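Local coordinates for ethyl acetate hydrolase (PDB 5EFZ), which hydrolyses ethyl acetate to ethanol and acetate, serving the bacterial breakdown of short-chain methyl ketones such as 2-butanone, at residues G31-E36 with D127-H132; R39-C44 with L103-S108; S108-S113 with P117-V122; E193-D198 with N265-A270; G204-R207 with A211-A214. All blocks are in the same frame, centred on the assembly; numbering follows the deposited sequence.

Contact 1 (G31-E36 with D127-H132); sequences GPLPLE and DVSAQH
The carbonyl oxygen of Pro34 and the hydroxyl of Ser129 share one ordered water, a water-mediated link between Pro34 of strand 33-34 and helix 124-139 that is weak on the serine side. The water donates to Pro34 O over 3.1 Å, whereas it lies 3.3 Å from Ser129 OG. No direct hydrogen bond spans the two segments, and the direct contact is van der Waals packing by Leu33. This leucine is buried and directs its side chain at the helix. With CG anti to the backbone N (chi1 -179°) and beside the carbonyl carbon, CD2 meets Ala130 CB at 4.0 Å, methyl to methyl, and CD1 comes within a looser 4.4 Å of Ser129 OG. One leucine fork thus spans two consecutive residues of the helix, with the backbones nearest at Leu33 CA and Ala130 CA, 7.2 Å apart. The joined area is small, 97 Å² in all, and both elements have further support: Leu33 also packs on Ile99 and Met41, while Ala130 also touches Ile30. On the helix, Asp127 forms a salt bridge with Lys272, and Gln131 bonds to Trp160 and Gln156. Geometrically this is one strand of a separate two-stranded antiparallel hairpin with 40-41, laid against helix 124-139, one of the helices that accompany the central sheet of an alpha/beta hydrolase fold.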
# COMPACT_ATOMS: atom_id res chain seq x y z
N GLY A 31 -10.40 -18.98 33.59
CA GLY A 31 -10.43 -18.23 34.85
C GLY A 31 -10.03 -16.78 34.63
O GLY A 31 -10.01 -16.30 33.49
N PRO A 32 -9.73 -16.06 35.72
CA PRO A 32 -9.41 -14.63 35.60
C PRO A 32 -8.14 -14.38 34.80
O PRO A 32 -7.19 -15.16 34.88
CB PRO A 32 -9.26 -14.17 37.05
CG PRO A 32 -8.99 -15.44 37.82
CD PRO A 32 -9.75 -16.51 37.12
N LEU A 33 -8.13 -13.31 34.00
CA LEU A 33 -6.94 -12.96 33.24
C LEU A 33 -6.58 -11.51 33.52
O LEU A 33 -7.25 -10.61 33.03
CB LEU A 33 -7.16 -13.18 31.73
CG LEU A 33 -5.97 -12.89 30.82
CD1 LEU A 33 -4.81 -13.81 31.18
CD2 LEU A 33 -6.33 -13.06 29.34
N PRO A 34 -5.54 -11.28 34.34
CA PRO A 34 -5.07 -9.91 34.52
C PRO A 34 -4.34 -9.47 33.26
O PRO A 34 -3.42 -10.14 32.81
CB PRO A 34 -4.14 -10.00 35.74
CG PRO A 34 -3.68 -11.42 35.74
CD PRO A 34 -4.78 -12.25 35.15
N LEU A 35 -4.80 -8.38 32.65
CA LEU A 35 -4.27 -7.98 31.35
C LEU A 35 -3.08 -7.09 31.53
O LEU A 35 -3.00 -6.38 32.53
CB LEU A 35 -5.34 -7.27 30.54
CG LEU A 35 -6.52 -8.13 30.16
CD1 LEU A 35 -7.59 -7.25 29.53
CD2 LEU A 35 -6.10 -9.26 29.20
N GLU A 36 -2.16 -7.12 30.57
CA GLU A 36 -0.95 -6.30 30.66
C GLU A 36 -1.30 -4.81 30.86
O GLU A 36 -0.68 -4.14 31.70
CB GLU A 36 -0.07 -6.47 29.42
CG GLU A 36 1.27 -5.72 29.53
CD GLU A 36 2.26 -6.07 28.42
OE1 GLU A 36 2.04 -7.08 27.74
OE2 GLU A 36 3.23 -5.32 28.22
N ASP A 127 -2.86 -12.88 25.03
CA ASP A 127 -3.20 -14.13 24.34
C ASP A 127 -2.25 -15.28 24.69
O ASP A 127 -2.67 -16.42 24.97
CB ASP A 127 -3.18 -13.94 22.83
CG ASP A 127 -4.44 -13.22 22.32
OD1 ASP A 127 -5.53 -13.81 22.40
OD2 ASP A 127 -4.33 -12.08 21.82
N VAL A 128 -0.96 -14.99 24.66
CA VAL A 128 0.03 -16.07 24.89
C VAL A 128 -0.04 -16.56 26.33
O VAL A 128 0.04 -17.77 26.59
CB VAL A 128 1.43 -15.58 24.49
CG1 VAL A 128 2.55 -16.60 24.89
CG2 VAL A 128 1.44 -15.36 22.95
N SER A 129 -0.22 -15.64 27.26
CA SER A 129 -0.37 -16.05 28.66
C SER A 129 -1.63 -16.91 28.86
O SER A 129 -1.59 -17.96 29.53
CB SER A 129 -0.40 -14.83 29.59
OG SER A 129 -0.64 -15.23 30.93
N ALA A 130 -2.75 -16.48 28.25
CA ALA A 130 -3.98 -17.27 28.30
C ALA A 130 -3.82 -18.65 27.66
O ALA A 130 -4.28 -19.65 28.21
CB ALA A 130 -5.13 -16.49 27.61
N GLN A 131 -3.18 -18.69 26.49
CA GLN A 131 -2.89 -19.97 25.82
C GLN A 131 -2.02 -20.90 26.66
O GLN A 131 -2.22 -22.13 26.71
CB GLN A 131 -2.23 -19.72 24.47
CG GLN A 131 -3.21 -19.11 23.42
CD GLN A 131 -2.49 -18.40 22.30
OE1 GLN A 131 -1.29 -18.55 22.12
NE2 GLN A 131 -3.23 -17.56 21.55
N HIS A 132 -1.01 -20.32 27.29
CA HIS A 132 -0.14 -21.12 28.14
C HIS A 132 -0.94 -21.72 29.31
O HIS A 132 -0.72 -22.88 29.70
CB HIS A 132 1.02 -20.27 28.64
CG HIS A 132 1.94 -21.01 29.57
ND1 HIS A 132 1.85 -20.92 30.93
CD2 HIS A 132 2.99 -21.82 29.31
CE1 HIS A 132 2.78 -21.67 31.49
NE2 HIS A 132 3.49 -22.23 30.53
O HOH W 1 -1.80 -12.75 32.85

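Contact 2 (R39-C44 with L103-S108); sequences RCMPEC and LSSSAS. With EDO (1,2-ethanediol), chain G.
Ser105 sets its hydroxyl beside the flat peptide joining Glu43 and Cys44, with OG 3.8 Å from both Glu43 O and Cys44 C; the separation from the oxygen is too long for a hydrogen bond. Another flat group, the carbonyl of Ser104, has a donor above its plane: Ser106 OG bonds to Ser104 O at 2.6 Å, standing 45° out of the plane with a C=O...OG angle of 134°. In the alpha/beta hydrolase fold these pieces are the end of the small beta hairpin of strands 33-34 and 40-41 and the long loop that follows strand 92-96 of the central sheet. Their backbones are nearest at Cys44 CA and Ser105 CA, 5.9 Å apart. Met41 points toward the loop, and its CE touches Ser105 CB at 3.6 Å. A fully extended chi2 followed by a bend at chi3 (61°) brings that terminal methyl round to the serine. Ser105 OG finds its polar partner just beyond the hairpin, in Leu45 N, and the two residues are also joined by a backbone bond; the loop is therefore tied to the start of strand 45-51. Ser104 OG continues the attachment through Ala47 N and Asn97 O. At the first residue of the segment a 1,2-ethanediol, probably from the crystallisation liquor, donates from O2 to Leu103 O over 2.6 Å.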
# COMPACT_ATOMS: atom_id res chain seq x y z
N ARG A 39 -6.30 -3.83 33.25
CA ARG A 39 -7.62 -4.33 33.63
C ARG A 39 -7.60 -5.85 33.85
O ARG A 39 -6.76 -6.56 33.30
CB ARG A 39 -8.64 -3.95 32.55
CG ARG A 39 -8.82 -2.43 32.46
CD ARG A 39 -9.81 -2.02 31.38
NE ARG A 39 -11.19 -2.33 31.75
CZ ARG A 39 -12.21 -2.25 30.90
NH1 ARG A 39 -11.99 -1.88 29.65
NH2 ARG A 39 -13.42 -2.54 31.31
N CYS A 40 -8.52 -6.34 34.67
CA CYS A 40 -8.66 -7.77 34.87
C CYS A 40 -9.91 -8.29 34.16
O CYS A 40 -10.99 -7.74 34.36
CB CYS A 40 -8.73 -8.10 36.37
SG CYS A 40 -8.46 -9.90 36.77
N MET A 41 -9.79 -9.33 33.34
CA MET A 41 -10.97 -10.05 32.86
C MET A 41 -11.38 -11.06 33.94
O MET A 41 -10.60 -11.94 34.28
CB MET A 41 -10.70 -10.77 31.55
CG MET A 41 -10.05 -9.90 30.49
SD MET A 41 -9.80 -10.90 28.99
CE MET A 41 -11.48 -11.35 28.59
N PRO A 42 -12.60 -10.93 34.49
CA PRO A 42 -13.03 -11.85 35.55
C PRO A 42 -13.08 -13.31 35.08
O PRO A 42 -12.84 -14.21 35.88
CB PRO A 42 -14.43 -11.37 35.89
CG PRO A 42 -14.50 -9.97 35.38
CD PRO A 42 -13.62 -9.92 34.19
N GLU A 43 -13.44 -13.53 33.82
CA GLU A 43 -13.37 -14.88 33.26
C GLU A 43 -13.01 -14.77 31.79
O GLU A 43 -13.64 -14.05 31.03
CB GLU A 43 -14.68 -15.65 33.43
CG GLU A 43 -15.90 -15.00 32.80
CD GLU A 43 -16.99 -16.00 32.46
OE1 GLU A 43 -16.87 -17.18 32.85
OE2 GLU A 43 -17.97 -15.60 31.79
N CYS A 44 -11.96 -15.47 31.41
CA CYS A 44 -11.52 -15.44 30.04
C CYS A 44 -11.91 -16.77 29.41
O CYS A 44 -11.47 -17.82 29.86
CB CYS A 44 -10.01 -15.20 29.96
SG CYS A 44 -9.37 -15.19 28.27
N LEU A 103 -15.18 -15.19 18.96
CA LEU A 103 -15.44 -16.55 19.46
C LEU A 103 -14.94 -16.70 20.89
O LEU A 103 -15.70 -17.08 21.79
CB LEU A 103 -14.79 -17.60 18.55
CG LEU A 103 -15.35 -17.66 17.11
CD1 LEU A 103 -14.75 -18.83 16.38
CD2 LEU A 103 -16.88 -17.71 17.10
N SER A 104 -13.67 -16.40 21.11
CA SER A 104 -13.16 -16.24 22.47
C SER A 104 -13.80 -14.97 23.07
O SER A 104 -14.46 -14.21 22.37
CB SER A 104 -11.63 -16.14 22.47
OG SER A 104 -11.04 -17.36 22.03
N SER A 105 -13.57 -14.73 24.37
CA SER A 105 -14.09 -13.53 25.04
C SER A 105 -13.75 -12.29 24.25
O SER A 105 -12.60 -12.09 23.91
CB SER A 105 -13.51 -13.41 26.45
OG SER A 105 -14.07 -14.40 27.29
N SER A 106 -14.75 -11.47 23.96
CA SER A 106 -14.61 -10.35 23.06
C SER A 106 -15.63 -9.25 23.39
O SER A 106 -16.56 -9.47 24.18
CB SER A 106 -14.82 -10.79 21.60
OG SER A 106 -13.98 -11.88 21.24
N ALA A 107 -15.45 -8.08 22.80
CA ALA A 107 -16.42 -6.98 22.95
C ALA A 107 -17.84 -7.46 22.63
O ALA A 107 -18.82 -7.04 23.25
CB ALA A 107 -16.03 -5.78 22.01
N SER A 108 -17.95 -8.36 21.65
CA SER A 108 -19.27 -8.71 21.14
C SER A 108 -20.00 -9.75 21.98
O SER A 108 -21.17 -10.01 21.74
CB SER A 108 -19.17 -9.23 19.71
OG SER A 108 -18.40 -10.43 19.65
C1 EDO G . -19.96 -16.68 20.28
O1 EDO G . -19.85 -18.06 19.91
C2 EDO G . -19.51 -16.49 21.72
O2 EDO G . -18.32 -17.26 21.95

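Contact 3 (S108-S113 with P117-V122); sequences SNTGGS and PGFANV. With EDO (1,2-ethanediol), chain L.
Thr110 and Ser113 are the residues of segment 108-113 that meet segment 117-122, and the chain before them is fixed by bonds of its own. Ser108 OG is hydrogen-bonded to Asn265 ND2. Asn109 turns its amide back along the loop, OD1 to Ser106 N and ND2 to Ser104 O. Thr110 then directs its side chain at the second segment. Its OG1 lies 3.8 Å from Phe119 CE1, approaching the ring obliquely, and the two side chains cross at about a right angle. OG1 stands beside the backbone N (chi1 -55°), and its hydrogen-bond partner is Ser106 O, so the approach to the ring is packing only. At Gly112 a positive phi of 64° turns the chain into Ser113. There the backbones come closest, Ser113 CA to Gly118 CA 5.9 Å, and two acceptors, Ser113 O and Gly118 O, are 3.3 Å apart. These carbonyl oxygens share one guanidinium, that of Arg39, NH2 bonding to Ser113 O and NH1 to Gly118 O; its positive charge probably eases their repulsion. On the backbone side of Phe119, a 1,2-ethanediol donates from O2 to Phe119 O (2.7 Å), its C2 rests 3.6 Å from Phe119 CB, and it also bonds to Asn264 O and Thr268 OG1 of helix 263-274. The whole loop connects strand 92-96 to helix 124-139 and leans on helix 263-274, where Pro117 touches Asn264 and Phe119 touches Thr268, while Ala120 reaches Leu35 next to strand 33-34.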
# COMPACT_ATOMS: atom_id res chain seq x y z
N SER A 108 -17.95 -8.36 21.65
CA SER A 108 -19.27 -8.71 21.14
C SER A 108 -20.00 -9.75 21.98
O SER A 108 -21.17 -10.01 21.74
CB SER A 108 -19.17 -9.23 19.71
OG SER A 108 -18.40 -10.43 19.65
N ASN A 109 -19.34 -10.34 22.97
CA ASN A 109 -19.99 -11.41 23.73
C ASN A 109 -19.69 -11.38 25.23
O ASN A 109 -19.96 -12.36 25.93
CB ASN A 109 -19.58 -12.78 23.14
CG ASN A 109 -18.07 -13.03 23.21
OD1 ASN A 109 -17.40 -12.52 24.10
ND2 ASN A 109 -17.54 -13.85 22.27
N THR A 110 -19.14 -10.27 25.73
CA THR A 110 -18.81 -10.18 27.15
C THR A 110 -19.71 -9.14 27.84
O THR A 110 -20.08 -8.13 27.23
CB THR A 110 -17.32 -9.83 27.37
OG1 THR A 110 -16.49 -10.79 26.67
CG2 THR A 110 -16.96 -9.87 28.85
N GLY A 111 -20.08 -9.39 29.09
CA GLY A 111 -20.98 -8.46 29.78
C GLY A 111 -20.23 -7.58 30.76
O GLY A 111 -19.01 -7.48 30.69
N GLY A 112 -20.95 -6.96 31.70
CA GLY A 112 -20.31 -6.14 32.71
C GLY A 112 -19.61 -4.94 32.08
O GLY A 112 -20.06 -4.41 31.05
N SER A 113 -18.50 -4.51 32.67
CA SER A 113 -17.88 -3.27 32.22
C SER A 113 -17.06 -3.49 30.93
O SER A 113 -16.52 -2.55 30.36
CB SER A 113 -17.01 -2.69 33.33
OG SER A 113 -15.92 -3.55 33.64
N PRO A 117 -17.95 -1.14 23.50
CA PRO A 117 -16.90 -0.12 23.55
C PRO A 117 -16.10 -0.22 24.84
O PRO A 117 -14.98 0.29 24.91
CB PRO A 117 -17.68 1.22 23.54
CG PRO A 117 -19.04 0.88 23.13
CD PRO A 117 -19.30 -0.54 23.49
N GLY A 118 -16.68 -0.84 25.86
CA GLY A 118 -15.98 -1.01 27.13
C GLY A 118 -14.88 -2.08 27.15
O GLY A 118 -14.13 -2.17 28.13
N PHE A 119 -14.77 -2.89 26.09
CA PHE A 119 -13.82 -4.01 26.10
C PHE A 119 -12.39 -3.51 26.26
O PHE A 119 -12.03 -2.44 25.77
CB PHE A 119 -13.93 -4.86 24.83
CG PHE A 119 -13.36 -6.27 24.99
CD1 PHE A 119 -14.01 -7.20 25.82
CD2 PHE A 119 -12.18 -6.65 24.34
CE1 PHE A 119 -13.51 -8.51 25.99
CE2 PHE A 119 -11.67 -7.98 24.49
CZ PHE A 119 -12.33 -8.90 25.32
N ALA A 120 -11.58 -4.28 26.98
CA ALA A 120 -10.24 -3.82 27.35
C ALA A 120 -9.27 -3.85 26.18
O ALA A 120 -9.50 -4.53 25.17
CB ALA A 120 -9.69 -4.68 28.50
N ASN A 121 -8.18 -3.10 26.30
CA ASN A 121 -7.10 -3.18 25.33
C ASN A 121 -6.31 -4.45 25.62
O ASN A 121 -5.72 -4.57 26.68
CB ASN A 121 -6.21 -1.93 25.41
CG ASN A 121 -6.91 -0.70 24.89
OD1 ASN A 121 -7.72 -0.79 23.96
ND2 ASN A 121 -6.61 0.44 25.47
N VAL A 122 -6.34 -5.39 24.68
CA VAL A 122 -5.67 -6.68 24.86
C VAL A 122 -4.38 -6.71 24.01
O VAL A 122 -4.36 -6.24 22.86
CB VAL A 122 -6.60 -7.83 24.46
CG1 VAL A 122 -5.92 -9.19 24.64
CG2 VAL A 122 -7.89 -7.77 25.30
C1 EDO L . -13.80 -2.51 21.71
O1 EDO L . -12.82 -2.29 20.66
C2 EDO L . -13.49 -1.81 23.05
O2 EDO L . -12.12 -1.38 23.24

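Contact 4 (E193-D198 with N265-A270); sequences EAITTD and NLLTMA. With EDO (1,2-ethanediol), chain J.
Ile195 and Leu267 carry the nearest CA atoms of the two segments, 8.5 Å apart, a spacing at which side chains rather than backbones make the contact. Segment 193-198 is the C-terminal end of helix 182-196, running out into a loop; segment 265-270 lies wholly within helix 263-274. Toward the end of the first helix Glu193 O is gripped twice, by Thr197 N at 2.9 Å and by Thr197 OG1 at 2.6 Å. The two donors reach it from opposite faces of its carbonyl plane, and the hydroxyl is tilted 23° from that plane. Both helices belong to the largely helical stretch inserted between strands 170-174 and 296-300 of the central sheet, the position of the lid in alpha/beta hydrolases. Across the gap Ile195 meets two leucines: its CD1 is 4.1 Å from Leu266 CD1 and 4.3 Å from Leu267 CD2. With CG1 anti to the carbonyl carbon (chi1 -70°), the extended chi2 (171°) points CD1 across to them, and Ile195 and Leu266 cross at about a right angle. Leu267 forks so that its other methyl, CD1, meets Thr196 CG2 at 3.8 Å, the two side chains crossing obliquely. Leu267 also packs on Ile192, about one turn before Ile195 in helix 182-196, and Leu266 on Tyr68 and Leu216. On the side of helix 182-196 away from this seam, Glu193 OE1 forms a salt bridge with Lys221 of the second subunit. A 1,2-ethanediol sits at the helix end, its O1 2.6 Å from both Asp198 O and Thr196 O.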
# COMPACT_ATOMS: atom_id res chain seq x y z
N GLU A 193 -9.29 3.88 11.14
CA GLU A 193 -10.05 5.11 10.87
C GLU A 193 -11.12 4.89 9.80
O GLU A 193 -12.13 5.58 9.79
CB GLU A 193 -9.10 6.24 10.50
CG GLU A 193 -8.32 6.69 11.75
CD GLU A 193 -7.22 7.70 11.49
OE1 GLU A 193 -6.86 7.93 10.31
OE2 GLU A 193 -6.71 8.25 12.50
N ALA A 194 -10.90 3.93 8.91
CA ALA A 194 -11.93 3.63 7.90
C ALA A 194 -13.25 3.26 8.60
O ALA A 194 -14.34 3.62 8.16
CB ALA A 194 -11.47 2.49 7.02
N ILE A 195 -13.12 2.55 9.71
CA ILE A 195 -14.27 2.17 10.50
C ILE A 195 -14.72 3.30 11.40
O ILE A 195 -15.91 3.63 11.41
CB ILE A 195 -13.96 0.95 11.35
CG1 ILE A 195 -13.82 -0.26 10.42
CG2 ILE A 195 -15.05 0.73 12.38
CD1 ILE A 195 -13.29 -1.50 11.15
N THR A 196 -13.81 3.91 12.16
CA THR A 196 -14.25 4.84 13.21
C THR A 196 -14.76 6.16 12.66
O THR A 196 -15.55 6.86 13.34
CB THR A 196 -13.15 5.14 14.24
OG1 THR A 196 -12.07 5.83 13.61
CG2 THR A 196 -12.62 3.84 14.91
N THR A 197 -14.37 6.51 11.44
CA THR A 197 -14.91 7.75 10.86
C THR A 197 -16.31 7.61 10.23
O THR A 197 -16.90 8.60 9.79
CB THR A 197 -13.98 8.31 9.78
OG1 THR A 197 -13.79 7.33 8.76
CG2 THR A 197 -12.63 8.66 10.40
N ASP A 198 -16.83 6.39 10.14
CA ASP A 198 -18.21 6.18 9.72
C ASP A 198 -19.12 6.71 10.82
O ASP A 198 -19.04 6.23 11.96
CB ASP A 198 -18.44 4.68 9.48
CG ASP A 198 -19.81 4.36 8.89
OD1 ASP A 198 -20.68 5.25 8.87
OD2 ASP A 198 -20.00 3.20 8.46
N ASN A 265 -14.98 -5.76 17.57
CA ASN A 265 -13.97 -6.86 17.55
C ASN A 265 -12.78 -6.59 16.60
O ASN A 265 -11.60 -6.87 16.93
CB ASN A 265 -14.62 -8.19 17.15
CG ASN A 265 -15.58 -8.71 18.18
OD1 ASN A 265 -15.62 -8.25 19.35
ND2 ASN A 265 -16.41 -9.68 17.76
N LEU A 266 -13.04 -6.05 15.42
CA LEU A 266 -11.95 -5.73 14.51
C LEU A 266 -10.99 -4.69 15.15
O LEU A 266 -9.76 -4.79 15.01
CB LEU A 266 -12.49 -5.19 13.16
CG LEU A 266 -13.28 -6.23 12.36
CD1 LEU A 266 -13.82 -5.59 11.06
CD2 LEU A 266 -12.38 -7.42 12.00
N LEU A 267 -11.55 -3.71 15.84
CA LEU A 267 -10.72 -2.67 16.48
C LEU A 267 -9.88 -3.27 17.62
O LEU A 267 -8.73 -2.87 17.84
CB LEU A 267 -11.59 -1.52 17.01
CG LEU A 267 -12.36 -0.71 15.94
CD1 LEU A 267 -13.09 0.47 16.62
CD2 LEU A 267 -11.46 -0.20 14.84
N THR A 268 -10.44 -4.24 18.34
CA THR A 268 -9.66 -4.92 19.39
C THR A 268 -8.45 -5.62 18.78
O THR A 268 -7.34 -5.52 19.31
CB THR A 268 -10.53 -5.96 20.17
OG1 THR A 268 -11.64 -5.27 20.77
CG2 THR A 268 -9.75 -6.64 21.28
N MET A 269 -8.67 -6.34 17.69
CA MET A 269 -7.58 -7.08 17.07
C MET A 269 -6.60 -6.12 16.42
O MET A 269 -5.40 -6.33 16.48
CB MET A 269 -8.14 -8.10 16.07
CG MET A 269 -8.82 -9.32 16.80
SD MET A 269 -9.56 -10.47 15.60
CE MET A 269 -11.05 -9.58 15.11
N ALA A 270 -7.11 -5.05 15.80
CA ALA A 270 -6.24 -4.04 15.21
C ALA A 270 -5.33 -3.35 16.26
O ALA A 270 -4.13 -3.14 16.00
CB ALA A 270 -7.11 -2.97 14.46
C1 EDO J . -18.45 8.56 14.68
O1 EDO J . -17.89 7.87 13.55
C2 EDO J . -18.61 7.61 15.85
O2 EDO J . -17.46 7.74 16.69

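Contact 5 (G204-R207 with A211-A214); sequences GLYR and AVAA
Val212 and Tyr206 form the close-packed half of this contact, Arg207 and Ala211 the half nearer solvent. Segment 204-207 lies in the loop between helices 182-196 and 213-227, within the helical lid region of the alpha/beta hydrolase fold; segment 211-214 leads into helix 213-227, with Val212 at its N-cap position. On the inner side Val212 CG2 is 3.6 Å from Tyr206 CB and 3.7 Å from Tyr206 CG, so one methyl fills the angle where the ring leaves the chain. The approach to the ring itself is oblique, and the two side chains cross at about a right angle. The far end of Tyr206 is fixed separately: OH bonds to Asp262 OD1 and Asn264 N. Val212 is also backed by Pro263, at the start of helix 263-274. Nothing polar joins the segments. On the outer side Arg207 runs extended from CG to NE alongside Ala211, its CG 3.9 Å from Ala211 CB. Its last torsion (chi4 -83°) sets the guanidinium across the chain direction and presents a face to the alanine. NH1 is hydrogen-bonded to a glycerol, probably from the crystallisation liquor, consistent with the exposed position of this residue. The methyl of Ala211 sits over the centre of the guanidinium, CB 3.7 Å from Arg207 CZ.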
# COMPACT_ATOMS: atom_id res chain seq x y z
N GLY A 204 -18.81 3.07 18.89
CA GLY A 204 -18.84 1.68 19.32
C GLY A 204 -20.21 1.22 19.77
O GLY A 204 -20.40 0.03 20.10
N LEU A 205 -21.17 2.15 19.74
CA LEU A 205 -22.54 1.87 20.19
C LEU A 205 -23.52 1.64 19.04
O LEU A 205 -24.72 1.83 19.21
CB LEU A 205 -23.06 3.03 21.05
CG LEU A 205 -22.24 3.40 22.28
CD1 LEU A 205 -22.76 4.73 22.80
CD2 LEU A 205 -22.41 2.34 23.35
N TYR A 206 -23.00 1.24 17.88
CA TYR A 206 -23.82 1.01 16.69
C TYR A 206 -24.91 -0.01 16.94
O TYR A 206 -24.73 -0.93 17.75
CB TYR A 206 -22.93 0.56 15.53
CG TYR A 206 -21.94 -0.53 15.94
CD1 TYR A 206 -22.31 -1.88 15.91
CD2 TYR A 206 -20.66 -0.21 16.32
CE1 TYR A 206 -21.41 -2.88 16.28
CE2 TYR A 206 -19.75 -1.20 16.67
CZ TYR A 206 -20.14 -2.52 16.67
OH TYR A 206 -19.22 -3.50 16.99
N ARG A 207 -26.04 0.15 16.25
CA ARG A 207 -27.18 -0.72 16.48
C ARG A 207 -26.84 -2.13 16.02
O ARG A 207 -27.17 -3.10 16.69
CB ARG A 207 -28.44 -0.20 15.76
CG ARG A 207 -28.41 -0.23 14.24
CD ARG A 207 -29.82 -0.07 13.63
NE ARG A 207 -29.76 -0.25 12.19
CZ ARG A 207 -29.41 0.71 11.34
NH1 ARG A 207 -29.11 1.92 11.80
NH2 ARG A 207 -29.35 0.48 10.04
N ALA A 211 -25.11 -1.71 10.18
CA ALA A 211 -25.27 -0.26 10.17
C ALA A 211 -23.97 0.41 9.77
O ALA A 211 -23.97 1.52 9.22
CB ALA A 211 -25.72 0.24 11.51
N VAL A 212 -22.85 -0.26 10.05
CA VAL A 212 -21.52 0.27 9.81
C VAL A 212 -20.95 -0.27 8.49
O VAL A 212 -19.74 -0.35 8.32
CB VAL A 212 -20.53 -0.08 10.99
CG1 VAL A 212 -19.29 0.79 10.96
CG2 VAL A 212 -21.23 0.10 12.34
N ALA A 213 -21.83 -0.62 7.55
CA ALA A 213 -21.39 -1.19 6.28
C ALA A 213 -20.44 -0.28 5.49
O ALA A 213 -19.51 -0.77 4.83
CB ALA A 213 -22.61 -1.55 5.43
N ALA A 214 -20.66 1.04 5.53
CA ALA A 214 -19.78 1.94 4.78
C ALA A 214 -18.34 1.86 5.29
O ALA A 214 -17.41 1.75 4.51
CB ALA A 214 -20.28 3.38 4.84

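Overall arrangement
The contacts form a connected set of neighbours. Contact 1 lies about 10 Å from contact 2, centre to centre, the two joined by the hairpin of strands 33-34 and 40-41. Contact 2 is only about 6 Å from contact 3, centre to centre, and shares Ser108 with it; both are nested in sequence within the loop closed by contact 1. Helix 263-274 links contacts 3 and 4, centres about 15 Å apart, through Asn265 and Thr268. Contact 5, nested inside contact 4 (centres about 11 Å apart), also touches contact 3 through Pro117, centres about 17 Å apart. The N-terminal hairpin, the loop before helix 124-139 and the helical insertion thus pack together, away from the inferred catalytic triad.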